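Local atomic coordinates of glutamyl endopeptidase (Staphylococcus epidermidis, PDB entry 6PYM), a protein that probably cleaves proteins on the carbonyl side of glutamate, and also of aspartate, as a secreted serine endopeptidase of the S1B family. Residues 156-170 with 183-197. The protein carries 1 engineered substitution. Numbering follows the deposited sequence.
Sequences EELRYDLSTVGGNAG and IHYGGVDNKYNSSVY. Engineered in segment 156-170: A169 (natural residue Ser).
R159 sets CG beside its own backbone N (chi1 -59°) and runs extended to NE, laying its guanidinium over one face of the Y192 ring, the two planes 6° apart and CD 3.6 Å from the ring centroid. E157, bent at chi2 (93°), brings its carboxylate to the same face of the sheet. There R159 NE, with OE2 in its guanidinium plane, gives a 2.8 Å hydrogen bond, part of a salt bridge, to the anti lone pair of E157 OE2. E157 OE1 accepts the Y185 hydroxyl at 2.6 Å on its syn lone pair, which should restrict carboxylate rotation. R159 and Y192 join antiparallel strands 157-160 and 192-197 in the second β-barrel of the chymotrypsin-like fold, while Y185 reaches E157 from strand 180-188. On the other face, Y160 OH lies 2.7 Å from H184 ND1, near the imidazole plane. T164 CG2 sits over that ring's face, and a water joins H184 NE2 to T164 OG1. The N193 amide gives ND2 to L162 O (2.8 Å) and receives the amino group of V1 on OD1, tying the N-terminus to strand 192-197. G170 N bonds H184 O at 2.8 Å, beside A169, the engineered replacement of the predicted charge-relay serine, which lies against H51.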
ATOM      1  N   GLU A 156      -3.762  12.337  11.277  1.00 13.25           N
ATOM      2  CA  GLU A 156      -3.641  11.432  10.141  1.00 12.70           C
ATOM      3  C   GLU A 156      -2.278  10.746  10.081  1.00 11.82           C
ATOM      4  O   GLU A 156      -1.899  10.229   9.024  1.00 11.61           O
ATOM      5  CB  GLU A 156      -3.947  12.165   8.832  1.00 14.60           C
ATOM      6  CG  GLU A 156      -5.416  12.556   8.719  1.00 17.00           C
ATOM      7  CD  GLU A 156      -5.729  13.488   7.558  1.00 19.56           C
ATOM      8  OE1 GLU A 156      -4.811  13.877   6.805  1.00 20.14           O
ATOM      9  OE2 GLU A 156      -6.920  13.841   7.409  1.00 21.35           O
ATOM     10  N   GLU A 157      -1.538  10.726  11.184  1.00 11.56           N
ATOM     11  CA  GLU A 157      -0.182  10.197  11.211  1.00 11.49           C
ATOM     12  C   GLU A 157      -0.123   9.010  12.159  1.00 11.02           C
ATOM     13  O   GLU A 157      -0.536   9.110  13.317  1.00 12.38           O
ATOM     14  CB  GLU A 157       0.783  11.301  11.669  1.00 14.21           C
ATOM     15  CG  GLU A 157       2.214  10.847  11.944  1.00 15.22           C
ATOM     16  CD  GLU A 157       3.144  10.994  10.749  1.00 16.85           C
ATOM     17  OE1 GLU A 157       2.636  11.126   9.621  1.00 15.89           O
ATOM     18  OE2 GLU A 157       4.387  10.964  10.946  1.00 16.27           O
ATOM     19  N   LEU A 158       0.388   7.884  11.668  1.00  9.95           N
ATOM     20  CA  LEU A 158       0.671   6.722  12.508  1.00  9.83           C
ATOM     21  C   LEU A 158       2.112   6.313  12.247  1.00  9.95           C
ATOM     22  O   LEU A 158       2.494   6.096  11.092  1.00 10.28           O
ATOM     23  CB  LEU A 158      -0.309   5.554  12.250  1.00 12.61           C
ATOM     24  CG  LEU A 158      -0.153   4.298  13.135  1.00 12.98           C
ATOM     25  CD1 LEU A 158      -1.478   3.589  13.364  1.00 14.47           C
ATOM     26  CD2 LEU A 158       0.849   3.317  12.533  1.00 15.16           C
ATOM     27  N   ARG A 159       2.909   6.221  13.310  1.00  9.32           N
ATOM     28  CA  ARG A 159       4.327   5.914  13.196  1.00  9.29           C
ATOM     29  C   ARG A 159       4.640   4.585  13.860  1.00  9.08           C
ATOM     30  O   ARG A 159       3.928   4.135  14.763  1.00  9.60           O
ATOM     31  CB  ARG A 159       5.179   7.000  13.855  1.00 10.35           C
ATOM     32  CG  ARG A 159       4.965   8.378  13.271  1.00 11.12           C
ATOM     33  CD  ARG A 159       5.648   9.431  14.114  1.00 11.84           C
ATOM     34  NE  ARG A 159       5.449  10.758  13.542  1.00 13.68           N
ATOM     35  CZ  ARG A 159       5.717  11.898  14.170  1.00 14.93           C
ATOM     36  NH1 ARG A 159       6.198  11.887  15.407  1.00 18.02           N
ATOM     37  NH2 ARG A 159       5.497  13.054  13.560  1.00 20.07           N
ATOM     38  N   TYR A 160       5.747   3.981  13.427  1.00  8.00           N
ATOM     39  CA  TYR A 160       6.125   2.657  13.903  1.00  8.73           C
ATOM     40  C   TYR A 160       7.641   2.506  13.910  1.00  8.43           C
ATOM     41  O   TYR A 160       8.373   3.293  13.299  1.00  9.16           O
ATOM     42  CB  TYR A 160       5.456   1.533  13.090  1.00  9.20           C
ATOM     43  CG  TYR A 160       5.170   1.893  11.648  1.00  7.87           C
ATOM     44  CD1 TYR A 160       6.182   1.929  10.689  1.00  8.42           C
ATOM     45  CD2 TYR A 160       3.881   2.188  11.246  1.00  8.91           C
ATOM     46  CE1 TYR A 160       5.902   2.253   9.375  1.00  7.87           C
ATOM     47  CE2 TYR A 160       3.591   2.522   9.945  1.00  9.28           C
ATOM     48  CZ  TYR A 160       4.598   2.554   9.008  1.00  7.83           C
ATOM     49  OH  TYR A 160       4.279   2.886   7.715  1.00  8.73           O
ATOM     50  N   ASP A 161       8.095   1.457  14.601  1.00  8.81           N
ATOM     51  CA  ASP A 161       9.514   1.208  14.848  1.00  8.99           C
ATOM     52  C   ASP A 161      10.116   0.156  13.920  1.00  8.88           C
ATOM     53  O   ASP A 161      11.274  -0.232  14.106  1.00 10.25           O
ATOM     54  CB  ASP A 161       9.759   0.839  16.320  1.00 10.60           C
ATOM     55  CG  ASP A 161       9.231  -0.543  16.698  1.00 12.35           C
ATOM     56  OD1 ASP A 161       8.733  -1.294  15.842  1.00 12.08           O
ATOM     57  OD2 ASP A 161       9.330  -0.894  17.897  1.00 16.86           O
ATOM     58  N   LEU A 162       9.368  -0.305  12.929  1.00  9.17           N
ATOM     59  CA  LEU A 162       9.833  -1.307  11.984  1.00  8.87           C
ATOM     60  C   LEU A 162      10.527  -0.636  10.800  1.00  8.22           C
ATOM     61  O   LEU A 162      10.269   0.527  10.478  1.00  9.92           O
ATOM     62  CB  LEU A 162       8.661  -2.170  11.512  1.00  9.39           C
ATOM     63  CG  LEU A 162       7.460  -1.449  10.892  1.00  8.27           C
ATOM     64  CD1 LEU A 162       7.629  -1.240   9.384  1.00 10.52           C
ATOM     65  CD2 LEU A 162       6.155  -2.188  11.204  1.00 12.46           C
ATOM     66  N   SER A 163      11.417  -1.385  10.150  1.00  8.14           N
ATOM     67  CA  SER A 163      12.226  -0.861   9.054  1.00  8.23           C
ATOM     68  C   SER A 163      11.511  -0.928   7.703  1.00  7.85           C
ATOM     69  O   SER A 163      10.751  -1.858   7.416  1.00  8.42           O
ATOM     70  CB  SER A 163      13.529  -1.645   8.948  1.00  9.21           C
ATOM     71  OG  SER A 163      14.395  -1.396  10.040  1.00  9.39           O
ATOM     72  N   THR A 164      11.792   0.072   6.861  1.00  7.89           N
ATOM     73  CA  THR A 164      11.324   0.127   5.482  1.00  8.34           C
ATOM     74  C   THR A 164      12.423   0.760   4.639  1.00  8.06           C
ATOM     75  O   THR A 164      13.328   1.410   5.165  1.00  8.50           O
ATOM     76  CB  THR A 164      10.051   0.977   5.342  1.00  7.89           C
ATOM     77  OG1 THR A 164      10.350   2.331   5.690  1.00  8.74           O
ATOM     78  CG2 THR A 164       8.928   0.472   6.241  1.00  9.76           C
ATOM     79  N   VAL A 165      12.334   0.577   3.321  1.00  8.35           N
ATOM     80  CA  VAL A 165      13.317   1.108   2.381  1.00  9.63           C
ATOM     81  C   VAL A 165      12.577   1.683   1.187  1.00  9.01           C
ATOM     82  O   VAL A 165      11.535   1.160   0.782  1.00  9.90           O
ATOM     83  CB  VAL A 165      14.313   0.003   1.927  1.00 10.87           C
ATOM     84  CG1 VAL A 165      15.261   0.501   0.825  1.00 12.94           C
ATOM     85  CG2 VAL A 165      15.122  -0.503   3.107  1.00 12.09           C
ATOM     86  N   GLY A 166      13.136   2.748   0.605  1.00  9.45           N
ATOM     87  CA  GLY A 166      12.634   3.329  -0.628  1.00  9.78           C
ATOM     88  C   GLY A 166      12.127   2.281  -1.594  1.00  9.36           C
ATOM     89  O   GLY A 166      12.828   1.319  -1.915  1.00  9.62           O
ATOM     90  N   GLY A 167      10.885   2.461  -2.048  1.00  9.36           N
ATOM     91  CA  GLY A 167      10.107   1.449  -2.738  1.00  9.55           C
ATOM     92  C   GLY A 167       8.920   0.983  -1.920  1.00  7.35           C
ATOM     93  O   GLY A 167       7.875   0.631  -2.485  1.00  8.08           O
ATOM     94  N   ASN A 168       9.050   1.022  -0.594  1.00  7.38           N
ATOM     95  CA  ASN A 168       7.939   0.711   0.292  1.00  7.28           C
ATOM     96  C   ASN A 168       6.829   1.753   0.240  1.00  7.40           C
ATOM     97  O   ASN A 168       5.731   1.445   0.702  1.00  7.74           O
ATOM     98  CB  ASN A 168       8.410   0.590   1.746  1.00  7.64           C
ATOM     99  CG  ASN A 168       8.770  -0.833   2.160  1.00  7.10           C
ATOM    100  OD1 ASN A 168       9.900  -1.087   2.581  1.00  8.42           O
ATOM    101  ND2 ASN A 168       7.806  -1.754   2.096  1.00  8.21           N
ATOM    102  N   ALA A 169       7.082   2.974  -0.244  1.00  7.44           N
ATOM    103  CA  ALA A 169       6.051   4.010  -0.343  1.00  7.35           C
ATOM    104  C   ALA A 169       4.744   3.434  -0.862  1.00  7.37           C
ATOM    105  O   ALA A 169       4.707   2.829  -1.938  1.00  8.39           O
ATOM    106  CB  ALA A 169       6.532   5.109  -1.294  1.00  9.12           C
ATOM    107  N   GLY A 170       3.666   3.621  -0.096  1.00  7.26           N
ATOM    108  CA  GLY A 170       2.355   3.123  -0.459  1.00  8.02           C
ATOM    109  C   GLY A 170       1.993   1.780   0.141  1.00  6.90           C
ATOM    110  O   GLY A 170       0.861   1.318  -0.050  1.00  8.10           O
ATOM    111  N   ILE A 183      -1.410   3.641   5.445  1.00  7.22           N
ATOM    112  CA  ILE A 183      -0.661   3.512   4.196  1.00  7.44           C
ATOM    113  C   ILE A 183       0.709   4.135   4.435  1.00  7.17           C
ATOM    114  O   ILE A 183       0.818   5.352   4.637  1.00  7.66           O
ATOM    115  CB  ILE A 183      -1.390   4.175   3.017  1.00  7.25           C
ATOM    116  CG1 ILE A 183      -2.779   3.546   2.796  1.00  8.25           C
ATOM    117  CG2 ILE A 183      -0.538   4.126   1.753  1.00  8.22           C
ATOM    118  CD1 ILE A 183      -2.759   2.075   2.389  1.00  8.48           C
ATOM    119  N   HIS A 184       1.752   3.308   4.419  1.00  7.26           N
ATOM    120  CA  HIS A 184       3.110   3.778   4.642  1.00  7.35           C
ATOM    121  C   HIS A 184       3.478   4.849   3.623  1.00  6.85           C
ATOM    122  O   HIS A 184       3.130   4.743   2.447  1.00  6.95           O
ATOM    123  CB  HIS A 184       4.058   2.593   4.477  1.00  7.82           C
ATOM    124  CG  HIS A 184       5.490   2.971   4.565  1.00  7.01           C
ATOM    125  ND1 HIS A 184       6.110   3.266   5.759  1.00  7.50           N
ATOM    126  CD2 HIS A 184       6.409   3.169   3.594  1.00  8.10           C
ATOM    127  CE1 HIS A 184       7.362   3.605   5.518  1.00  7.99           C
ATOM    128  NE2 HIS A 184       7.570   3.555   4.211  1.00  8.00           N
ATOM    129  N   TYR A 185       4.213   5.879   4.065  1.00  7.32           N
ATOM    130  CA  TYR A 185       4.733   6.857   3.105  1.00  7.72           C
ATOM    131  C   TYR A 185       6.223   7.158   3.200  1.00  8.34           C
ATOM    132  O   TYR A 185       6.780   7.668   2.219  1.00  9.20           O
ATOM    133  CB  TYR A 185       3.932   8.175   3.110  1.00  8.95           C
ATOM    134  CG  TYR A 185       4.072   9.034   4.341  1.00  8.35           C
ATOM    135  CD1 TYR A 185       5.082   9.992   4.446  1.00  9.83           C
ATOM    136  CD2 TYR A 185       3.164   8.922   5.383  1.00  9.30           C
ATOM    137  CE1 TYR A 185       5.190  10.793   5.572  1.00 10.79           C
ATOM    138  CE2 TYR A 185       3.265   9.717   6.508  1.00 10.19           C
ATOM    139  CZ  TYR A 185       4.273  10.655   6.592  1.00 10.41           C
ATOM    140  OH  TYR A 185       4.386  11.456   7.707  1.00 13.36           O
ATOM    141  N   GLY A 186       6.892   6.858   4.308  1.00  8.01           N
ATOM    142  CA  GLY A 186       8.308   7.170   4.428  1.00  9.46           C
ATOM    143  C   GLY A 186       8.706   7.186   5.892  1.00  8.67           C
ATOM    144  O   GLY A 186       8.015   6.621   6.731  1.00 10.66           O
ATOM    145  N   GLY A 187       9.837   7.825   6.180  1.00  9.80           N
ATOM    146  CA  GLY A 187      10.262   7.905   7.567  1.00  9.30           C
ATOM    147  C   GLY A 187      11.352   8.935   7.778  1.00  8.59           C
ATOM    148  O   GLY A 187      11.766   9.650   6.859  1.00  9.68           O
ATOM    149  N   VAL A 188      11.815   8.993   9.021  1.00  9.46           N
ATOM    150  CA  VAL A 188      12.832   9.943   9.450  1.00  9.20           C
ATOM    151  C   VAL A 188      14.000   9.134  10.000  1.00  9.00           C
ATOM    152  O   VAL A 188      13.820   8.342  10.940  1.00  8.60           O
ATOM    153  CB  VAL A 188      12.291  10.927  10.500  1.00  9.79           C
ATOM    154  CG1 VAL A 188      13.393  11.866  10.957  1.00 11.76           C
ATOM    155  CG2 VAL A 188      11.127  11.726   9.932  1.00 11.91           C
ATOM    156  N   ASP A 189      15.184   9.323   9.406  1.00  8.71           N
ATOM    157  CA  ASP A 189      16.348   8.502   9.723  1.00  9.44           C
ATOM    158  C   ASP A 189      16.542   8.406  11.227  1.00  9.81           C
ATOM    159  O   ASP A 189      16.488   9.410  11.944  1.00 10.36           O
ATOM    160  CB  ASP A 189      17.608   9.123   9.113  1.00 11.22           C
ATOM    161  CG  ASP A 189      17.677   8.986   7.605  1.00 12.22           C
ATOM    162  OD1 ASP A 189      16.800   8.359   6.987  1.00 12.65           O
ATOM    163  OD2 ASP A 189      18.669   9.505   7.043  1.00 15.21           O
ATOM    164  N   ASN A 190      16.775   7.186  11.701  1.00  9.33           N
ATOM    165  CA  ASN A 190      17.144   6.892  13.080  1.00 11.27           C
ATOM    166  C   ASN A 190      16.002   7.084  14.059  1.00 11.31           C
ATOM    167  O   ASN A 190      16.209   6.885  15.267  1.00 13.66           O
ATOM    168  CB  ASN A 190      18.354   7.698  13.594  1.00 14.30           C
ATOM    169  CG  ASN A 190      19.407   7.914  12.540  1.00 15.79           C
ATOM    170  OD1 ASN A 190      19.899   9.029  12.358  1.00 18.66           O
ATOM    171  ND2 ASN A 190      19.765   6.854  11.844  1.00 14.35           N
ATOM    172  N   LYS A 191      14.811   7.468  13.602  1.00  9.75           N
ATOM    173  CA  LYS A 191      13.738   7.831  14.520  1.00 10.53           C
ATOM    174  C   LYS A 191      12.511   6.941  14.382  1.00 10.56           C
ATOM    175  O   LYS A 191      12.137   6.276  15.351  1.00 12.69           O
ATOM    176  CB  LYS A 191      13.381   9.316  14.367  1.00 10.96           C
ATOM    177  CG  LYS A 191      14.516  10.250  14.781  1.00 12.55           C
ATOM    178  CD  LYS A 191      14.135  11.717  14.613  1.00 14.87           C
ATOM    179  CE  LYS A 191      15.285  12.642  14.998  1.00 17.04           C
ATOM    180  NZ  LYS A 191      14.915  14.078  14.805  1.00 18.78           N
ATOM    181  N   TYR A 192      11.866   6.907  13.219  1.00  9.47           N
ATOM    182  CA  TYR A 192      10.621   6.167  13.052  1.00  9.21           C
ATOM    183  C   TYR A 192      10.292   6.135  11.568  1.00  8.40           C
ATOM    184  O   TYR A 192      10.848   6.894  10.771  1.00  9.16           O
ATOM    185  CB  TYR A 192       9.453   6.802  13.826  1.00 10.73           C
ATOM    186  CG  TYR A 192       9.289   8.272  13.550  1.00 11.38           C
ATOM    187  CD1 TYR A 192       8.687   8.726  12.379  1.00 12.15           C
ATOM    188  CD2 TYR A 192       9.772   9.215  14.447  1.00 12.27           C
ATOM    189  CE1 TYR A 192       8.559  10.075  12.123  1.00 13.99           C
ATOM    190  CE2 TYR A 192       9.641  10.563  14.203  1.00 14.95           C
ATOM    191  CZ  TYR A 192       9.045  10.989  13.037  1.00 13.79           C
ATOM    192  OH  TYR A 192       8.927  12.340  12.795  1.00 17.44           O
ATOM    193  N   ASN A 193       9.357   5.259  11.218  1.00  8.11           N
ATOM    194  CA  ASN A 193       8.699   5.301   9.925  1.00  7.91           C
ATOM    195  C   ASN A 193       7.237   5.690  10.107  1.00  8.07           C
ATOM    196  O   ASN A 193       6.674   5.557  11.196  1.00  8.52           O
ATOM    197  CB  ASN A 193       8.876   3.974   9.186  1.00  8.07           C
ATOM    198  CG  ASN A 193      10.279   3.830   8.646  1.00  7.79           C
ATOM    199  OD1 ASN A 193      10.728   4.664   7.854  1.00  8.51           O
ATOM    200  ND2 ASN A 193      11.008   2.828   9.120  1.00  8.16           N
ATOM    201  N   SER A 194       6.642   6.205   9.032  1.00  8.13           N
ATOM    202  CA  SER A 194       5.365   6.899   9.102  1.00  8.20           C
ATOM    203  C   SER A 194       4.398   6.429   8.028  1.00  8.27           C
ATOM    204  O   SER A 194       4.787   6.123   6.897  1.00  8.12           O
ATOM    205  CB  SER A 194       5.545   8.406   8.881  1.00 10.91           C
ATOM    206  OG  SER A 194       6.415   8.988   9.833  1.00 13.95           O
ATOM    207  N   SER A 195       3.117   6.472   8.383  1.00  8.40           N
ATOM    208  CA  SER A 195       2.022   6.134   7.494  1.00  7.65           C
ATOM    209  C   SER A 195       0.898   7.149   7.650  1.00  7.85           C
ATOM    210  O   SER A 195       0.789   7.853   8.665  1.00  8.74           O
ATOM    211  CB  SER A 195       1.481   4.737   7.807  1.00  8.57           C
ATOM    212  OG  SER A 195       0.857   4.685   9.084  1.00  9.22           O
ATOM    213  N   VAL A 196       0.067   7.219   6.615  1.00  7.68           N
ATOM    214  CA  VAL A 196      -1.209   7.918   6.695  1.00  8.64           C
ATOM    215  C   VAL A 196      -2.169   7.031   7.465  1.00  8.59           C
ATOM    216  O   VAL A 196      -2.490   5.920   7.027  1.00  9.19           O
ATOM    217  CB  VAL A 196      -1.773   8.231   5.302  1.00  8.15           C
ATOM    218  CG1 VAL A 196      -3.077   9.024   5.431  1.00 10.19           C
ATOM    219  CG2 VAL A 196      -0.753   8.985   4.474  1.00 10.07           C
ATOM    220  N   TYR A 197      -2.637   7.527   8.605  1.00  8.75           N
ATOM    221  CA  TYR A 197      -3.562   6.792   9.454  1.00  8.55           C
ATOM    222  C   TYR A 197      -4.967   6.886   8.877  1.00  8.87           C
ATOM    223  O   TYR A 197      -5.446   7.981   8.565  1.00 10.07           O
ATOM    224  CB  TYR A 197      -3.536   7.434  10.834  1.00 10.89           C
ATOM    225  CG  TYR A 197      -4.335   6.749  11.910  1.00 11.16           C
ATOM    226  CD1 TYR A 197      -4.245   5.380  12.113  1.00 11.51           C
ATOM    227  CD2 TYR A 197      -5.145   7.486  12.760  1.00 11.32           C
ATOM    228  CE1 TYR A 197      -4.948   4.760  13.123  1.00 13.10           C
ATOM    229  CE2 TYR A 197      -5.856   6.871  13.774  1.00 12.91           C
ATOM    230  CZ  TYR A 197      -5.750   5.511  13.948  1.00 12.74           C
ATOM    231  OH  TYR A 197      -6.445   4.886  14.953  1.00 15.81           O
TER
HETATM  232  O   HOH W   1      10.410   3.773   2.924  1.00  4.82           O